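Side-chain contacts in omega-class glutathione S-transferase (Bombyx mori, PDB 3WD6), which binds glutathione and probably acts as a glutathione transferase and glutathione-dependent dehydroascorbate reductase: residues 95-100 and 118-123; 160-165 and 205-210; 167-172 and 177-182; 181-186 and 214-219. All coordinates share one frame; numbering follows the deposited sequence.

Contact 1: residues 95-100 and 118-123; sequences TVEYLD and LDKIIV
Glu-97 and Lys-120 reach for each other from opposite directions and span, as a single salt bridge, two helices whose backbones stay well apart. The CA atoms of Glu-97 and Lys-120, the nearest pair, are 10.8 Å from each other, and the long side chains do the bridging. Each is extended beyond CG. In Lys-120, with CG anti to the carbonyl carbon (chi1 -48°), the extended chain carries NZ across to Glu-97. The meeting is with one oxygen more than the other: Lys-120 NZ is 2.9 Å from Glu-97 OE2 but 3.4 Å from Glu-97 OE1. The ammonium group stands over the face of the carboxylate, Lys-120 NZ lying 3.2 Å from Glu-97 CD, so it meets OE2 from above the carboxylate plane. This approach, away from the plane of the lone pairs, is consistent with the hydrogen bond being weak inside what is otherwise a close ion pair. The bridge joins the two domains of the glutathione transferase fold: helix 92-102 belongs to the thioredoxin-like domain, and helix 113-125 opens the helical domain. Helix 92-102 starts at Ser-92, a glutathione-binding residue, whose side chain is about 9 Å from that of Glu-97. Beneath the bridge the domains meet through apolar groups, Val-96 and Val-123 both packing on Met-181 of helix 177-189. The hydroxyl of Tyr-177 lies close to Glu-97 OE2 as well. Only 74 Å² is buried between the two segments, both sides counted.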
# COMPACT_ATOMS: atom_id res chain seq x y z
N THR A 95 -5.55 10.98 0.87
CA THR A 95 -4.62 11.35 1.93
C THR A 95 -3.25 11.70 1.35
O THR A 95 -2.63 12.71 1.70
CB THR A 95 -4.48 10.25 2.96
OG1 THR A 95 -3.66 9.20 2.42
CG2 THR A 95 -5.87 9.72 3.32
N VAL A 96 -2.78 10.87 0.43
CA VAL A 96 -1.47 11.11 -0.17
C VAL A 96 -1.42 12.42 -0.96
O VAL A 96 -0.41 13.13 -0.91
CB VAL A 96 -1.00 9.92 -1.02
CG1 VAL A 96 0.24 10.29 -1.81
CG2 VAL A 96 -0.75 8.72 -0.10
N GLU A 97 -2.50 12.74 -1.67
CA GLU A 97 -2.53 13.99 -2.46
C GLU A 97 -2.54 15.22 -1.53
O GLU A 97 -1.87 16.22 -1.80
CB GLU A 97 -3.68 13.98 -3.48
CG GLU A 97 -3.51 12.90 -4.59
CD GLU A 97 -4.81 12.55 -5.39
OE1 GLU A 97 -5.85 13.25 -5.25
OE2 GLU A 97 -4.78 11.56 -6.18
N TYR A 98 -3.27 15.13 -0.42
CA TYR A 98 -3.22 16.16 0.62
C TYR A 98 -1.81 16.40 1.21
O TYR A 98 -1.38 17.56 1.35
CB TYR A 98 -4.19 15.83 1.75
CG TYR A 98 -4.17 16.86 2.86
CD1 TYR A 98 -3.29 16.73 3.92
CD2 TYR A 98 -5.01 17.97 2.83
CE1 TYR A 98 -3.25 17.67 4.94
CE2 TYR A 98 -4.98 18.92 3.84
CZ TYR A 98 -4.09 18.76 4.90
OH TYR A 98 -4.05 19.70 5.92
N LEU A 99 -1.11 15.32 1.56
CA LEU A 99 0.23 15.45 2.12
C LEU A 99 1.18 16.08 1.10
O LEU A 99 2.04 16.90 1.46
CB LEU A 99 0.77 14.10 2.62
CG LEU A 99 -0.04 13.49 3.79
CD1 LEU A 99 0.22 11.96 3.94
CD2 LEU A 99 0.22 14.24 5.10
N ASP A 100 1.03 15.70 -0.16
CA ASP A 100 1.91 16.25 -1.20
C ASP A 100 1.68 17.75 -1.41
O ASP A 100 2.62 18.49 -1.72
CB ASP A 100 1.78 15.47 -2.52
CG ASP A 100 3.09 15.43 -3.32
OD1 ASP A 100 4.15 15.10 -2.72
OD2 ASP A 100 3.05 15.74 -4.55
N LEU A 118 -0.49 11.32 -16.15
CA LEU A 118 0.15 10.05 -16.50
C LEU A 118 0.44 9.20 -15.26
O LEU A 118 0.18 8.00 -15.24
CB LEU A 118 1.44 10.29 -17.26
CG LEU A 118 1.33 10.50 -18.77
CD1 LEU A 118 -0.07 10.97 -19.15
CD2 LEU A 118 2.42 11.45 -19.27
N ASP A 119 0.97 9.83 -14.22
CA ASP A 119 1.18 9.10 -12.98
C ASP A 119 -0.11 8.49 -12.43
O ASP A 119 -0.11 7.33 -12.03
CB ASP A 119 1.84 9.99 -11.94
CG ASP A 119 3.34 9.90 -11.99
OD1 ASP A 119 3.87 9.44 -13.04
OD2 ASP A 119 3.98 10.26 -10.98
N LYS A 120 -1.20 9.25 -12.43
CA LYS A 120 -2.46 8.74 -11.89
C LYS A 120 -3.00 7.59 -12.75
O LYS A 120 -3.55 6.61 -12.23
CB LYS A 120 -3.50 9.86 -11.76
CG LYS A 120 -2.97 11.13 -11.08
CD LYS A 120 -4.10 11.97 -10.49
CE LYS A 120 -3.55 12.92 -9.41
NZ LYS A 120 -4.57 13.41 -8.42
N ILE A 121 -2.83 7.72 -14.07
CA ILE A 121 -3.18 6.65 -14.99
C ILE A 121 -2.41 5.38 -14.63
O ILE A 121 -2.99 4.31 -14.43
CB ILE A 121 -2.91 7.08 -16.46
CG1 ILE A 121 -3.95 8.15 -16.85
CG2 ILE A 121 -2.94 5.88 -17.42
CD1 ILE A 121 -3.68 8.90 -18.16
N ILE A 122 -1.10 5.51 -14.52
CA ILE A 122 -0.29 4.38 -14.09
C ILE A 122 -0.86 3.71 -12.83
O ILE A 122 -1.05 2.49 -12.81
CB ILE A 122 1.16 4.80 -13.88
CG1 ILE A 122 1.79 5.03 -15.26
CG2 ILE A 122 1.91 3.72 -13.09
CD1 ILE A 122 3.06 5.88 -15.23
N VAL A 123 -1.16 4.49 -11.79
CA VAL A 123 -1.74 3.92 -10.58
C VAL A 123 -3.02 3.13 -10.87
O VAL A 123 -3.19 2.03 -10.35
CB VAL A 123 -2.08 5.00 -9.54
CG1 VAL A 123 -2.87 4.36 -8.39
CG2 VAL A 123 -0.82 5.67 -9.05

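Contact 2: residues 160-165 and 205-210; sequences EQLKNR and YSLLLE
Leu-207 is directed from helix 206-216 at Leu-162 and Lys-163, near the end of helix 145-165, and its path shows how a branched side chain can serve two neighbours at once. The backbones are near here, with the CA atoms of Lys-163 and Leu-207 7.7 Å apart. From CB the chain continues anti to the backbone N (chi1 -179°), which carries CG forward to the branch of Leu-162, where Leu-207 CG lies 4.2 Å from Leu-162 CD2. The fork then divides. The second torsion (chi2 65°) folds CD1 back toward its own backbone and makes CD2 the far tip. That tip settles against the start of Lys-163, main chain and CB alike: Leu-207 CD2 is 3.8 Å from both N and CA of Lys-163, and 3.9 Å from Lys-163 CB. Beyond CB, the Lys-163 chain leads away, and its NZ makes a long ion pair with Glu-160 of its own helix. Leu-162 divides its branches in the same way: while CD2 faces Leu-207, CD1 packs on the loop around Phe-169 and Leu-170. Both segments belong to the helical domain of the transferase, and the contact joins the end of one helix to the first turns of another, just past Tyr-205 at the N-cap position. Gln-159, one turn back from Lys-163, accepts a hydrogen bond from the backbone N of Leu-208. Across the two segments themselves there are no hydrogen bonds or salt bridges, so what holds them is dispersion and the exclusion of water over 146 Å², an attraction that fixes proximity more than orientation.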
# COMPACT_ATOMS: atom_id res chain seq x y z
N GLU A 160 6.10 -1.27 -19.53
CA GLU A 160 6.32 -0.44 -20.72
C GLU A 160 6.48 1.06 -20.37
O GLU A 160 7.34 1.74 -20.93
CB GLU A 160 5.21 -0.68 -21.77
CG GLU A 160 5.52 -0.16 -23.20
CD GLU A 160 6.73 -0.87 -23.87
OE1 GLU A 160 7.07 -2.03 -23.48
OE2 GLU A 160 7.34 -0.28 -24.80
N GLN A 161 5.67 1.55 -19.43
CA GLN A 161 5.83 2.92 -18.99
C GLN A 161 7.25 3.15 -18.45
O GLN A 161 7.92 4.16 -18.79
CB GLN A 161 4.79 3.26 -17.92
CG GLN A 161 3.35 3.17 -18.42
CD GLN A 161 3.18 3.82 -19.78
OE1 GLN A 161 3.53 4.99 -19.97
NE2 GLN A 161 2.68 3.06 -20.74
N LEU A 162 7.71 2.21 -17.62
CA LEU A 162 9.07 2.28 -17.09
C LEU A 162 10.07 2.21 -18.24
O LEU A 162 10.99 3.03 -18.34
CB LEU A 162 9.30 1.15 -16.06
CG LEU A 162 10.59 1.19 -15.20
CD1 LEU A 162 10.65 2.43 -14.32
CD2 LEU A 162 10.70 -0.05 -14.33
N LYS A 163 9.87 1.26 -19.14
CA LYS A 163 10.77 1.16 -20.28
C LYS A 163 10.84 2.47 -21.04
O LYS A 163 11.93 2.97 -21.32
CB LYS A 163 10.33 0.05 -21.24
CG LYS A 163 11.30 -0.20 -22.40
CD LYS A 163 10.79 -1.33 -23.29
CE LYS A 163 11.70 -1.55 -24.49
NZ LYS A 163 10.91 -1.56 -25.75
N ASN A 164 9.69 3.04 -21.39
CA ASN A 164 9.69 4.28 -22.15
C ASN A 164 10.38 5.41 -21.41
O ASN A 164 11.12 6.17 -22.02
CB ASN A 164 8.27 4.68 -22.59
CG ASN A 164 7.71 3.75 -23.68
OD1 ASN A 164 8.47 3.18 -24.48
ND2 ASN A 164 6.39 3.59 -23.70
N ARG A 165 10.13 5.54 -20.11
CA ARG A 165 10.71 6.64 -19.34
C ARG A 165 12.23 6.47 -19.18
O ARG A 165 12.95 7.44 -19.01
CB ARG A 165 10.03 6.77 -17.97
CG ARG A 165 8.61 7.27 -18.06
CD ARG A 165 7.76 6.95 -16.80
NE ARG A 165 6.40 7.48 -16.95
CZ ARG A 165 5.73 8.13 -16.00
NH1 ARG A 165 6.27 8.33 -14.80
NH2 ARG A 165 4.50 8.57 -16.24
N TYR A 205 9.56 -10.34 -17.90
CA TYR A 205 9.41 -9.32 -16.89
C TYR A 205 10.71 -8.93 -16.20
O TYR A 205 10.70 -8.43 -15.07
CB TYR A 205 8.31 -9.72 -15.89
CG TYR A 205 6.95 -9.76 -16.55
CD1 TYR A 205 6.29 -8.58 -16.89
CD2 TYR A 205 6.33 -10.96 -16.86
CE1 TYR A 205 5.03 -8.60 -17.50
CE2 TYR A 205 5.08 -10.99 -17.48
CZ TYR A 205 4.44 -9.81 -17.79
OH TYR A 205 3.20 -9.83 -18.39
N SER A 206 11.83 -9.13 -16.88
CA SER A 206 13.11 -8.85 -16.26
C SER A 206 13.25 -7.38 -15.84
O SER A 206 13.85 -7.08 -14.81
CB SER A 206 14.28 -9.27 -17.16
OG SER A 206 14.62 -8.24 -18.07
N LEU A 207 12.69 -6.46 -16.61
CA LEU A 207 12.80 -5.06 -16.25
C LEU A 207 11.98 -4.78 -15.00
O LEU A 207 12.42 -4.06 -14.09
CB LEU A 207 12.35 -4.16 -17.39
CG LEU A 207 12.49 -2.67 -17.05
CD1 LEU A 207 13.97 -2.30 -16.86
CD2 LEU A 207 11.84 -1.79 -18.11
N LEU A 208 10.77 -5.35 -14.95
CA LEU A 208 9.89 -5.17 -13.80
C LEU A 208 10.47 -5.85 -12.53
O LEU A 208 10.43 -5.29 -11.42
CB LEU A 208 8.50 -5.72 -14.12
CG LEU A 208 7.34 -5.27 -13.24
CD1 LEU A 208 7.36 -3.76 -13.06
CD2 LEU A 208 6.01 -5.71 -13.86
N LEU A 209 11.03 -7.04 -12.71
CA LEU A 209 11.66 -7.73 -11.60
C LEU A 209 12.86 -6.95 -11.06
O LEU A 209 13.10 -6.92 -9.85
CB LEU A 209 12.05 -9.14 -12.01
CG LEU A 209 10.83 -10.06 -12.17
CD1 LEU A 209 11.13 -11.29 -13.02
CD2 LEU A 209 10.33 -10.46 -10.79
N GLU A 210 13.60 -6.30 -11.96
CA GLU A 210 14.71 -5.45 -11.55
C GLU A 210 14.23 -4.22 -10.76
O GLU A 210 14.79 -3.86 -9.71
CB GLU A 210 15.49 -5.00 -12.79
CG GLU A 210 16.72 -4.13 -12.51
CD GLU A 210 17.31 -3.58 -13.82
OE1 GLU A 210 18.28 -2.77 -13.75
OE2 GLU A 210 16.81 -3.97 -14.92

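Contact 3: residues 167-172 and 177-182; sequences TVFLDG and YADYMI
The carboxylate of Asp-179 grips two consecutive amides of the loop, one with each oxygen: Leu-170 N lies 2.7 Å from Asp-179 OD1 and Asp-171 N 2.9 Å from Asp-179 OD2, both on syn lone pairs. Its CG lies anti to the carbonyl carbon (chi1 -55°), which turns the carboxylate to these amides. In return, Asp-171 OD2 accepts from Ala-178 N at 2.9 Å, met nearly head-on along its C-O bond. The two carboxylates stand almost perpendicular, planes 83° apart, with 3.4 Å between Asp-171 OD2 and Asp-179 OD2; the amides of the helix start would probably ease this repulsion. Alongside, Leu-170 and Ile-182 meet tip to tip, CD1 to CD1 at 3.6 Å. An aspartate in the first turn of this helix, bonded back to the preceding loop, is a recurrent feature of glutathione transferases. Its oxygens have second partners here, Tyr-211 OH on OD1 and Gly-176 N on OD2. An asparagine in its place would probably leave one of the two loop amides without an acceptor and free the turn to shift. A further shell shapes the loop: residues Phe-169 to Gly-172 form a type I turn, and Thr-167 OG1 bonds to Phe-169 O at 2.6 Å, in the carbonyl plane.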
# COMPACT_ATOMS: atom_id res chain seq x y z
N THR A 167 14.01 5.53 -16.79
CA THR A 167 14.64 5.82 -15.50
C THR A 167 14.60 4.62 -14.56
O THR A 167 14.02 3.57 -14.88
CB THR A 167 14.09 7.12 -14.84
OG1 THR A 167 12.67 7.03 -14.69
CG2 THR A 167 14.42 8.34 -15.71
N VAL A 168 15.24 4.76 -13.40
CA VAL A 168 15.27 3.67 -12.43
C VAL A 168 13.85 3.41 -11.95
O VAL A 168 13.42 2.24 -11.83
CB VAL A 168 16.19 4.01 -11.23
CG1 VAL A 168 16.13 2.91 -10.15
CG2 VAL A 168 17.62 4.25 -11.72
N PHE A 169 13.14 4.49 -11.67
CA PHE A 169 11.78 4.41 -11.13
C PHE A 169 10.81 5.14 -12.05
O PHE A 169 11.20 5.97 -12.87
CB PHE A 169 11.73 5.04 -9.73
CG PHE A 169 12.62 4.36 -8.72
CD1 PHE A 169 12.34 3.06 -8.30
CD2 PHE A 169 13.73 5.01 -8.18
CE1 PHE A 169 13.15 2.42 -7.37
CE2 PHE A 169 14.55 4.37 -7.24
CZ PHE A 169 14.26 3.07 -6.83
N LEU A 170 9.52 4.82 -11.89
CA LEU A 170 8.52 5.49 -12.70
C LEU A 170 8.65 7.01 -12.60
O LEU A 170 8.54 7.73 -13.60
CB LEU A 170 7.13 5.04 -12.27
CG LEU A 170 6.79 3.59 -12.63
CD1 LEU A 170 5.51 3.10 -11.88
CD2 LEU A 170 6.67 3.40 -14.15
N ASP A 171 8.91 7.52 -11.40
CA ASP A 171 8.95 8.97 -11.23
C ASP A 171 10.34 9.61 -11.37
O ASP A 171 10.46 10.83 -11.25
CB ASP A 171 8.26 9.38 -9.93
CG ASP A 171 6.74 9.34 -10.05
OD1 ASP A 171 6.21 10.00 -10.97
OD2 ASP A 171 6.07 8.62 -9.26
N GLY A 172 11.36 8.81 -11.69
CA GLY A 172 12.69 9.35 -11.95
C GLY A 172 13.78 8.50 -11.33
O GLY A 172 13.72 7.26 -11.42
N TYR A 177 5.04 9.24 -6.70
CA TYR A 177 3.66 8.90 -6.40
C TYR A 177 3.27 7.60 -7.09
O TYR A 177 2.73 6.69 -6.47
CB TYR A 177 2.77 10.04 -6.89
CG TYR A 177 1.29 9.83 -6.81
CD1 TYR A 177 0.60 9.18 -7.83
CD2 TYR A 177 0.55 10.34 -5.74
CE1 TYR A 177 -0.79 9.04 -7.80
CE2 TYR A 177 -0.84 10.20 -5.69
CZ TYR A 177 -1.51 9.55 -6.72
OH TYR A 177 -2.89 9.40 -6.67
N ALA A 178 3.57 7.54 -8.39
CA ALA A 178 3.23 6.38 -9.20
C ALA A 178 3.90 5.14 -8.60
O ALA A 178 3.25 4.10 -8.40
CB ALA A 178 3.68 6.61 -10.64
N ASP A 179 5.19 5.24 -8.30
CA ASP A 179 5.88 4.12 -7.69
C ASP A 179 5.26 3.75 -6.35
O ASP A 179 4.86 2.60 -6.15
CB ASP A 179 7.36 4.44 -7.49
CG ASP A 179 8.04 4.85 -8.78
OD1 ASP A 179 8.36 3.96 -9.61
OD2 ASP A 179 8.27 6.09 -8.95
N TYR A 180 5.16 4.71 -5.44
CA TYR A 180 4.70 4.40 -4.09
C TYR A 180 3.26 3.91 -4.07
O TYR A 180 2.92 3.06 -3.23
CB TYR A 180 4.84 5.60 -3.16
CG TYR A 180 6.28 5.87 -2.75
CD1 TYR A 180 7.13 4.82 -2.36
CD2 TYR A 180 6.79 7.17 -2.77
CE1 TYR A 180 8.45 5.07 -1.99
CE2 TYR A 180 8.11 7.43 -2.40
CZ TYR A 180 8.94 6.37 -2.01
OH TYR A 180 10.24 6.62 -1.62
N MET A 181 2.43 4.44 -4.96
CA MET A 181 0.98 4.16 -4.87
C MET A 181 0.63 2.77 -5.43
O MET A 181 -0.44 2.22 -5.14
CB MET A 181 0.14 5.26 -5.53
CG MET A 181 0.22 6.62 -4.84
SD MET A 181 -0.24 6.56 -3.09
CE MET A 181 1.37 6.42 -2.29
N ILE A 182 1.55 2.19 -6.21
CA ILE A 182 1.33 0.83 -6.68
C ILE A 182 2.19 -0.16 -5.89
O ILE A 182 1.93 -1.37 -5.89
CB ILE A 182 1.57 0.69 -8.22
CG1 ILE A 182 3.06 0.74 -8.57
CG2 ILE A 182 0.81 1.78 -8.98
CD1 ILE A 182 3.33 0.80 -10.09

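Contact 4: residues 181-186 and 214-219; sequences MIWPWF and NMLKDS
Segments 181-186 and 214-219 come nearest at the CA atoms of Trp-183 and Met-215, 8.0 Å apart, just where helix 177-189 is kinked at Pro-184, whose N has no hydrogen to donate, so that the regular bonding to the preceding turn lapses at Pro-184 and Trp-185. The indole is swung out anti to the backbone N (chi1 169°), and its six-membered ring is touched by two consecutive residues of 214-219, Met-215 and Leu-216. Met-215 slides past it in the opposing direction: its CB comes within 3.3 Å of Trp-183 CZ3. Bends at chi2 and chi3 curl the thioether back, until Met-215 CE lies 3.8 Å from Trp-183 CB at the root of the side chain. Leu-216 crosses at about a right angle and meets the ring edge near its plane, with CD2 3.7 Å from Trp-183 CZ2. The polar end of the indole is served within its own helix, NE1 donating to Glu-187. Replacing the tryptophan with an alanine would probably open a gap beside Met-215 and Leu-216 and deprive Glu-187 of its indole donor. Val-221 and Ile-212 pack on the same side chain, and so does Gln-42 of helix 39-51. Two residues on, Trp-185 meets Tyr-40, a residue of the glutathione pocket, edge to face. This is the setting of the central helix of the helical domain in glutathione transferases, packed within the helical bundle and against the thioredoxin-like domain.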
# COMPACT_ATOMS: atom_id res chain seq x y z
N MET A 181 2.43 4.44 -4.96
CA MET A 181 0.98 4.16 -4.87
C MET A 181 0.63 2.77 -5.43
O MET A 181 -0.44 2.22 -5.14
CB MET A 181 0.14 5.26 -5.53
CG MET A 181 0.22 6.62 -4.84
SD MET A 181 -0.24 6.56 -3.09
CE MET A 181 1.37 6.42 -2.29
N ILE A 182 1.55 2.19 -6.21
CA ILE A 182 1.33 0.83 -6.68
C ILE A 182 2.19 -0.16 -5.89
O ILE A 182 1.93 -1.37 -5.89
CB ILE A 182 1.57 0.69 -8.22
CG1 ILE A 182 3.06 0.74 -8.57
CG2 ILE A 182 0.81 1.78 -8.98
CD1 ILE A 182 3.33 0.80 -10.09
N TRP A 183 3.21 0.36 -5.21
CA TRP A 183 4.18 -0.52 -4.56
C TRP A 183 3.59 -1.65 -3.68
O TRP A 183 4.08 -2.78 -3.70
CB TRP A 183 5.20 0.29 -3.72
CG TRP A 183 5.99 -0.66 -2.88
CD1 TRP A 183 5.90 -0.84 -1.53
CD2 TRP A 183 6.91 -1.63 -3.36
NE1 TRP A 183 6.75 -1.85 -1.13
CE2 TRP A 183 7.37 -2.36 -2.24
CE3 TRP A 183 7.41 -1.95 -4.63
CZ2 TRP A 183 8.31 -3.40 -2.35
CZ3 TRP A 183 8.34 -2.98 -4.74
CH2 TRP A 183 8.78 -3.69 -3.60
N PRO A 184 2.55 -1.35 -2.89
CA PRO A 184 2.11 -2.39 -1.94
C PRO A 184 1.75 -3.71 -2.63
O PRO A 184 1.90 -4.81 -2.05
CB PRO A 184 0.85 -1.78 -1.31
CG PRO A 184 1.07 -0.28 -1.42
CD PRO A 184 1.78 -0.09 -2.74
N TRP A 185 1.24 -3.62 -3.86
CA TRP A 185 0.85 -4.85 -4.54
C TRP A 185 2.06 -5.59 -5.04
O TRP A 185 2.10 -6.82 -4.98
CB TRP A 185 -0.23 -4.60 -5.58
CG TRP A 185 -1.47 -4.27 -4.84
CD1 TRP A 185 -2.39 -5.15 -4.34
CD2 TRP A 185 -1.88 -2.96 -4.39
NE1 TRP A 185 -3.37 -4.47 -3.65
CE2 TRP A 185 -3.09 -3.13 -3.67
CE3 TRP A 185 -1.37 -1.67 -4.56
CZ2 TRP A 185 -3.78 -2.06 -3.10
CZ3 TRP A 185 -2.06 -0.60 -4.00
CH2 TRP A 185 -3.26 -0.80 -3.28
N PHE A 186 3.08 -4.86 -5.49
CA PHE A 186 4.34 -5.51 -5.80
C PHE A 186 4.97 -6.17 -4.56
O PHE A 186 5.58 -7.26 -4.68
CB PHE A 186 5.31 -4.54 -6.47
CG PHE A 186 4.89 -4.16 -7.87
CD1 PHE A 186 4.32 -5.12 -8.72
CD2 PHE A 186 5.04 -2.86 -8.33
CE1 PHE A 186 3.92 -4.78 -10.02
CE2 PHE A 186 4.65 -2.50 -9.62
CZ PHE A 186 4.09 -3.47 -10.47
N ASN A 214 15.00 -2.87 -6.88
CA ASN A 214 15.42 -1.51 -6.52
C ASN A 214 14.45 -0.88 -5.52
O ASN A 214 14.86 -0.21 -4.58
CB ASN A 214 15.58 -0.64 -7.77
CG ASN A 214 16.76 -1.08 -8.63
OD1 ASN A 214 17.82 -1.44 -8.12
ND2 ASN A 214 16.59 -1.06 -9.95
N MET A 215 13.16 -1.13 -5.68
CA MET A 215 12.19 -0.54 -4.77
C MET A 215 12.41 -0.99 -3.31
O MET A 215 12.35 -0.19 -2.36
CB MET A 215 10.76 -0.79 -5.24
CG MET A 215 10.30 0.18 -6.37
SD MET A 215 10.00 1.91 -5.84
CE MET A 215 8.50 1.67 -4.85
N LEU A 216 12.71 -2.28 -3.15
CA LEU A 216 12.99 -2.88 -1.85
C LEU A 216 14.09 -2.14 -1.12
O LEU A 216 14.16 -2.16 0.11
CB LEU A 216 13.42 -4.34 -2.03
CG LEU A 216 12.28 -5.26 -2.44
CD1 LEU A 216 12.81 -6.64 -2.82
CD2 LEU A 216 11.24 -5.36 -1.31
N LYS A 217 14.96 -1.47 -1.87
CA LYS A 217 16.08 -0.77 -1.26
C LYS A 217 15.78 0.70 -0.96
O LYS A 217 16.59 1.38 -0.34
CB LYS A 217 17.34 -0.87 -2.13
CG LYS A 217 18.06 -2.20 -2.05
CD LYS A 217 19.12 -2.24 -3.15
CE LYS A 217 19.46 -3.68 -3.58
NZ LYS A 217 20.49 -4.21 -2.67
N ASP A 218 14.63 1.19 -1.41
CA ASP A 218 14.25 2.56 -1.06
C ASP A 218 13.87 2.64 0.42
O ASP A 218 13.07 1.82 0.92
CB ASP A 218 13.08 3.06 -1.93
CG ASP A 218 12.71 4.50 -1.61
OD1 ASP A 218 13.47 5.42 -2.02
OD2 ASP A 218 11.70 4.70 -0.90
N SER A 219 14.43 3.61 1.15
CA SER A 219 14.23 3.60 2.62
C SER A 219 12.78 3.76 3.07
O SER A 219 12.44 3.35 4.19
CB SER A 219 15.12 4.62 3.33
OG SER A 219 14.90 5.93 2.83

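How the contacts relate
From the N terminus, contact 1 closes first, bridging the linker between helices 92-102 and 113-125 and so the two domains; it is complete before the others begin. Contact 2 then closes a long loop from helix 145-165 to helix 206-216. Within that loop sits contact 3, a short closure of the 167-172 turn onto the start of helix 177-189. Contact 4 opens at Met-181 and Ile-182, where contact 3 ends, and runs past the end of contact 2, so the two cross. Arg-165 of contact 2 ties in contacts 1 and 3, its NH1 meeting Asp-119 OD1 of contact 1 and Leu-170 O of contact 3, while Phe-169 packs against Met-215 of contact 4.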